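Local coordinates for N-alpha-acetyltransferase 35, NatC auxiliary subunit (Saccharomyces cerevisiae, PDB 6YGA), which serves as the auxiliary subunit of the NatC N-terminal acetyltransferase, which acetylates the N-terminal methionine of L-A virus Gag protein, at residues V640-K652 against Q668-S682. Sequence-based numbering, arbitrary orientation.
Sequences VVSSIDEIMQGIK and QELSLEYYCKLKHTS. With EDO (1,2-ethanediol), chain C; EDO (1,2-ethanediol), chain Y.
Y675 fits as a knob among I644, I647, M648 and I651, at the middle of an antiparallel helix pair. The axes of 640-652 and 668-682 approach to 9.8 Å, with 171° between their directions. I647 crosses the Y675 ring at about a right angle. Its CG2 makes a CH-pi contact over one face, 3.9 Å from the ring centroid and 21° off the normal. The opposite ring face is covered by Y674 CD2 of the same helix. I644, M648 and I651 are knobs in return, which makes the packing knobs-into-holes. I644 CG2 lies anti to the backbone N and packs 3.7 Å from Y675 CB. Its CD1 reaches L678 CG at 3.8 Å. I651 CG2 sits 3.5 Å from S671 OG and also meets Q668 and L672.

The other flank is more polar and more open to solvent, though K679 too fits as a knob among V641, I644, D645 and M648. Selenomethionine M648 slides past Y675, and its bent end brings CE to 4.0 Å from L672 CD2. K679 bends at chi3 (-57°), which turns NZ back to D645. NZ forms a salt bridge of 3.0 Å to the syn lone pair of D645 OD1. A 1,2-ethanediol, probably from the crystallisation liquor, bridges the pair: its O1 takes a hydrogen bond from K679 NZ and gives one to D645 OD2. Near the C-terminal end of 640-652, exposed K652 sets CG and CE against L672 CD2.

This contact joins helices 619-653 and 668-701 in the TPR-like part of the chain. Helix 511-564 packs on its buried flank: I547 touches I644 and I647, and Y540 OH hydrogen-bonds Y675 OH.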
loop_
_atom_site.group_PDB
_atom_site.type_symbol
_atom_site.label_atom_id
_atom_site.label_comp_id
_atom_site.label_asym_id
_atom_site.label_seq_id
_atom_site.Cartn_x
_atom_site.Cartn_y
_atom_site.Cartn_z
ATOM N N VAL B 640 -7.423 31.242 12.481
ATOM C CA VAL B 640 -6.651 30.251 11.736
ATOM C C VAL B 640 -6.435 30.715 10.302
ATOM O O VAL B 640 -5.329 30.601 9.757
ATOM C CB VAL B 640 -7.347 28.878 11.792
ATOM C CG1 VAL B 640 -6.775 27.939 10.736
ATOM C CG2 VAL B 640 -7.193 28.268 13.174
ATOM N N VAL B 641 -7.481 31.258 9.675
ATOM C CA VAL B 641 -7.361 31.769 8.312
ATOM C C VAL B 641 -6.315 32.875 8.247
ATOM O O VAL B 641 -5.497 32.924 7.321
ATOM C CB VAL B 641 -8.734 32.247 7.804
ATOM C CG1 VAL B 641 -8.595 32.987 6.482
ATOM C CG2 VAL B 641 -9.678 31.061 7.655
ATOM N N SER B 642 -6.312 33.767 9.240
ATOM C CA SER B 642 -5.305 34.824 9.284
ATOM C C SER B 642 -3.897 34.250 9.421
ATOM O O SER B 642 -2.963 34.724 8.766
ATOM C CB SER B 642 -5.616 35.787 10.429
ATOM O OG SER B 642 -6.930 36.305 10.297
ATOM N N SER B 643 -3.725 33.223 10.258
ATOM C CA SER B 643 -2.405 32.610 10.404
ATOM C C SER B 643 -1.973 31.913 9.121
ATOM O O SER B 643 -0.811 32.025 8.709
ATOM C CB SER B 643 -2.399 31.624 11.570
ATOM O OG SER B 643 -2.513 32.296 12.810
ATOM N N ILE B 644 -2.887 31.175 8.484
ATOM C CA ILE B 644 -2.567 30.537 7.209
ATOM C C ILE B 644 -2.167 31.586 6.182
ATOM O O ILE B 644 -1.201 31.404 5.431
ATOM C CB ILE B 644 -3.754 29.690 6.715
ATOM C CG1 ILE B 644 -3.998 28.507 7.654
ATOM C CG2 ILE B 644 -3.510 29.191 5.295
ATOM C CD1 ILE B 644 -5.156 27.626 7.229
ATOM N N ASP B 645 -2.891 32.707 6.145
ATOM C CA ASP B 645 -2.578 33.767 5.193
ATOM C C ASP B 645 -1.172 34.312 5.414
ATOM O O ASP B 645 -0.416 34.506 4.457
ATOM C CB ASP B 645 -3.613 34.887 5.292
ATOM C CG ASP B 645 -4.900 34.555 4.568
ATOM O OD1 ASP B 645 -4.950 33.489 3.922
ATOM O OD2 ASP B 645 -5.856 35.353 4.642
ATOM N N GLU B 646 -0.803 34.560 6.678
ATOM C CA GLU B 646 0.540 35.049 6.984
ATOM C C GLU B 646 1.606 34.064 6.518
ATOM O O GLU B 646 2.639 34.467 5.973
ATOM C CB GLU B 646 0.679 35.311 8.487
ATOM C CG GLU B 646 -0.209 36.422 9.031
ATOM C CD GLU B 646 0.019 36.685 10.510
ATOM O OE1 GLU B 646 1.184 36.908 10.902
ATOM O OE2 GLU B 646 -0.963 36.659 11.279
ATOM N N ILE B 647 1.371 32.768 6.726
ATOM C CA ILE B 647 2.322 31.762 6.264
ATOM C C ILE B 647 2.414 31.776 4.744
ATOM O O ILE B 647 3.505 31.655 4.173
ATOM C CB ILE B 647 1.933 30.373 6.804
ATOM C CG1 ILE B 647 2.048 30.349 8.331
ATOM C CG2 ILE B 647 2.802 29.283 6.181
ATOM C CD1 ILE B 647 1.797 28.985 8.949
HETATM N N MSE B 648 1.282 31.946 4.064
HETATM C CA MSE B 648 1.274 31.953 2.606
HETATM C C MSE B 648 2.029 33.167 2.060
HETATM O O MSE B 648 2.769 33.046 1.085
HETATM C CB MSE B 648 -0.164 31.909 2.071
HETATM C CG MSE B 648 -0.892 30.598 2.385
HETATM SE SE MSE B 648 -2.695 30.444 1.631
HETATM C CE MSE B 648 -2.230 30.201 -0.248
ATOM N N GLN B 649 1.861 34.328 2.700
ATOM C CA GLN B 649 2.655 35.495 2.323
ATOM C C GLN B 649 4.145 35.221 2.502
ATOM O O GLN B 649 4.961 35.565 1.639
ATOM C CB GLN B 649 2.240 36.716 3.147
ATOM C CG GLN B 649 0.749 37.012 3.166
ATOM C CD GLN B 649 0.181 37.330 1.798
ATOM O OE1 GLN B 649 0.913 37.660 0.865
ATOM N NE2 GLN B 649 -1.137 37.232 1.674
ATOM N N GLY B 650 4.516 34.600 3.625
ATOM C CA GLY B 650 5.917 34.297 3.860
ATOM C C GLY B 650 6.483 33.344 2.827
ATOM O O GLY B 650 7.622 33.502 2.380
ATOM N N ILE B 651 5.689 32.348 2.427
ATOM C CA ILE B 651 6.120 31.419 1.386
ATOM C C ILE B 651 6.336 32.155 0.069
ATOM O O ILE B 651 7.324 31.916 -0.637
ATOM C CB ILE B 651 5.100 30.274 1.239
ATOM C CG1 ILE B 651 5.064 29.419 2.505
ATOM C CG2 ILE B 651 5.435 29.404 0.043
ATOM C CD1 ILE B 651 4.008 28.336 2.471
ATOM N N LYS B 652 5.428 33.068 -0.282
ATOM C CA LYS B 652 5.591 33.807 -1.532
ATOM C C LYS B 652 6.771 34.768 -1.460
ATOM O O LYS B 652 7.483 34.959 -2.452
ATOM C CB LYS B 652 4.312 34.571 -1.872
ATOM C CG LYS B 652 3.073 33.707 -1.996
ATOM C CD LYS B 652 1.834 34.565 -2.189
ATOM C CE LYS B 652 0.568 33.734 -2.121
ATOM N NZ LYS B 652 -0.640 34.587 -2.283
ATOM N N GLN B 668 7.390 25.387 -3.568
ATOM C CA GLN B 668 6.625 26.592 -3.259
ATOM C C GLN B 668 5.167 26.446 -3.676
ATOM O O GLN B 668 4.256 26.735 -2.892
ATOM C CB GLN B 668 7.266 27.807 -3.932
ATOM C CG GLN B 668 6.598 29.130 -3.585
ATOM C CD GLN B 668 7.185 30.296 -4.350
ATOM O OE1 GLN B 668 7.981 30.113 -5.271
ATOM N NE2 GLN B 668 6.794 31.508 -3.973
ATOM N N GLU B 669 4.924 25.985 -4.906
ATOM C CA GLU B 669 3.552 25.826 -5.377
ATOM C C GLU B 669 2.792 24.792 -4.549
ATOM O O GLU B 669 1.631 25.011 -4.184
ATOM C CB GLU B 669 3.542 25.437 -6.858
ATOM C CG GLU B 669 4.291 26.384 -7.794
ATOM C CD GLU B 669 5.707 25.923 -8.089
ATOM O OE1 GLU B 669 6.427 25.554 -7.138
ATOM O OE2 GLU B 669 6.100 25.925 -9.275
ATOM N N LEU B 670 3.431 23.659 -4.239
ATOM C CA LEU B 670 2.745 22.601 -3.500
ATOM C C LEU B 670 2.420 23.036 -2.076
ATOM O O LEU B 670 1.357 22.691 -1.547
ATOM C CB LEU B 670 3.587 21.323 -3.495
ATOM C CG LEU B 670 3.761 20.605 -4.839
ATOM C CD1 LEU B 670 4.936 19.633 -4.812
ATOM C CD2 LEU B 670 2.486 19.879 -5.235
ATOM N N SER B 671 3.314 23.795 -1.438
ATOM C CA SER B 671 3.034 24.248 -0.079
ATOM C C SER B 671 1.915 25.282 -0.066
ATOM O O SER B 671 1.089 25.298 0.854
ATOM C CB SER B 671 4.302 24.802 0.574
ATOM O OG SER B 671 4.780 25.947 -0.108
ATOM N N LEU B 672 1.868 26.151 -1.078
ATOM C CA LEU B 672 0.748 27.078 -1.199
ATOM C C LEU B 672 -0.556 26.322 -1.411
ATOM O O LEU B 672 -1.580 26.634 -0.791
ATOM C CB LEU B 672 0.993 28.056 -2.348
ATOM C CG LEU B 672 2.067 29.120 -2.113
ATOM C CD1 LEU B 672 2.302 29.931 -3.376
ATOM C CD2 LEU B 672 1.676 30.028 -0.956
ATOM N N GLU B 673 -0.532 25.315 -2.287
ATOM C CA GLU B 673 -1.725 24.518 -2.545
ATOM C C GLU B 673 -2.198 23.818 -1.278
ATOM O O GLU B 673 -3.405 23.704 -1.035
ATOM C CB GLU B 673 -1.436 23.508 -3.657
ATOM C CG GLU B 673 -2.590 22.581 -3.998
ATOM C CD GLU B 673 -2.232 21.589 -5.093
ATOM O OE1 GLU B 673 -1.208 21.800 -5.779
ATOM O OE2 GLU B 673 -2.971 20.595 -5.261
ATOM N N TYR B 674 -1.259 23.357 -0.452
ATOM C CA TYR B 674 -1.620 22.722 0.812
ATOM C C TYR B 674 -2.342 23.697 1.738
ATOM O O TYR B 674 -3.432 23.399 2.241
ATOM C CB TYR B 674 -0.368 22.167 1.488
ATOM C CG TYR B 674 -0.567 21.825 2.945
ATOM C CD1 TYR B 674 -1.279 20.693 3.318
ATOM C CD2 TYR B 674 -0.043 22.630 3.948
ATOM C CE1 TYR B 674 -1.468 20.371 4.643
ATOM C CE2 TYR B 674 -0.226 22.316 5.281
ATOM C CZ TYR B 674 -0.941 21.183 5.620
ATOM O OH TYR B 674 -1.130 20.857 6.942
ATOM N N TYR B 675 -1.747 24.868 1.983
ATOM C CA TYR B 675 -2.369 25.820 2.898
ATOM C C TYR B 675 -3.676 26.364 2.339
ATOM O O TYR B 675 -4.591 26.686 3.105
ATOM C CB TYR B 675 -1.403 26.961 3.221
ATOM C CG TYR B 675 -0.354 26.564 4.229
ATOM C CD1 TYR B 675 -0.662 26.481 5.581
ATOM C CD2 TYR B 675 0.940 26.255 3.831
ATOM C CE1 TYR B 675 0.296 26.108 6.511
ATOM C CE2 TYR B 675 1.902 25.884 4.752
ATOM C CZ TYR B 675 1.574 25.812 6.088
ATOM O OH TYR B 675 2.531 25.440 7.005
ATOM N N CYS B 676 -3.788 26.462 1.013
ATOM C CA CYS B 676 -5.072 26.796 0.410
ATOM C C CYS B 676 -6.123 25.749 0.761
ATOM O O CYS B 676 -7.250 26.086 1.142
ATOM C CB CYS B 676 -4.922 26.927 -1.105
ATOM S SG CYS B 676 -6.460 27.332 -1.951
ATOM N N LYS B 677 -5.764 24.468 0.647
ATOM C CA LYS B 677 -6.681 23.405 1.042
ATOM C C LYS B 677 -6.964 23.450 2.537
ATOM O O LYS B 677 -8.087 23.173 2.973
ATOM C CB LYS B 677 -6.113 22.041 0.649
ATOM C CG LYS B 677 -6.029 21.818 -0.848
ATOM C CD LYS B 677 -5.507 20.433 -1.181
ATOM C CE LYS B 677 -5.705 20.123 -2.658
ATOM N NZ LYS B 677 -5.122 18.810 -3.039
ATOM N N LEU B 678 -5.959 23.800 3.340
ATOM C CA LEU B 678 -6.184 23.906 4.775
ATOM C C LEU B 678 -7.140 25.050 5.091
ATOM O O LEU B 678 -7.987 24.933 5.985
ATOM C CB LEU B 678 -4.853 24.086 5.502
ATOM C CG LEU B 678 -4.845 23.810 7.004
ATOM C CD1 LEU B 678 -5.313 22.393 7.302
ATOM C CD2 LEU B 678 -3.448 24.039 7.544
ATOM N N LYS B 679 -7.027 26.160 4.358
ATOM C CA LYS B 679 -7.939 27.279 4.567
ATOM C C LYS B 679 -9.368 26.899 4.204
ATOM O O LYS B 679 -10.316 27.300 4.889
ATOM C CB LYS B 679 -7.486 28.487 3.749
ATOM C CG LYS B 679 -8.294 29.741 4.022
ATOM C CD LYS B 679 -8.133 30.767 2.914
ATOM C CE LYS B 679 -6.680 31.147 2.710
ATOM N NZ LYS B 679 -6.542 32.251 1.724
ATOM N N HIS B 680 -9.539 26.121 3.131
ATOM C CA HIS B 680 -10.871 25.664 2.741
ATOM C C HIS B 680 -11.513 24.837 3.848
ATOM O O HIS B 680 -12.686 25.040 4.183
ATOM C CB HIS B 680 -10.792 24.856 1.444
ATOM C CG HIS B 680 -10.506 25.682 0.226
ATOM N ND1 HIS B 680 -10.017 25.140 -0.943
ATOM C CD2 HIS B 680 -10.648 27.009 -0.006
ATOM C CE1 HIS B 680 -9.866 26.098 -1.842
ATOM N NE2 HIS B 680 -10.242 27.241 -1.299
ATOM N N THR B 681 -10.757 23.904 4.432
ATOM C CA THR B 681 -11.288 23.078 5.514
ATOM C C THR B 681 -11.668 23.925 6.724
ATOM O O THR B 681 -12.716 23.701 7.341
ATOM C CB THR B 681 -10.263 22.009 5.902
ATOM O OG1 THR B 681 -10.194 21.016 4.871
ATOM C CG2 THR B 681 -10.636 21.347 7.221
ATOM N N SER B 682 -10.831 24.908 7.070
ATOM C CA SER B 682 -11.130 25.785 8.199
ATOM C C SER B 682 -12.466 26.493 8.008
ATOM O O SER B 682 -13.314 26.492 8.907
ATOM C CB SER B 682 -10.002 26.801 8.382
ATOM O OG SER B 682 -8.753 26.151 8.555
HETATM C C1 EDO C . -9.282 34.604 3.210
HETATM O O1 EDO C . -7.884 34.698 2.915
HETATM C C2 EDO C . -10.089 34.816 1.934
HETATM O O2 EDO C . -9.833 33.751 1.011
HETATM C C1 EDO Y . -3.111 30.228 15.605
HETATM O O1 EDO Y . -2.232 29.757 14.578
HETATM C C2 EDO Y . -4.536 30.323 15.075
HETATM O O2 EDO Y . -5.340 30.993 16.053
#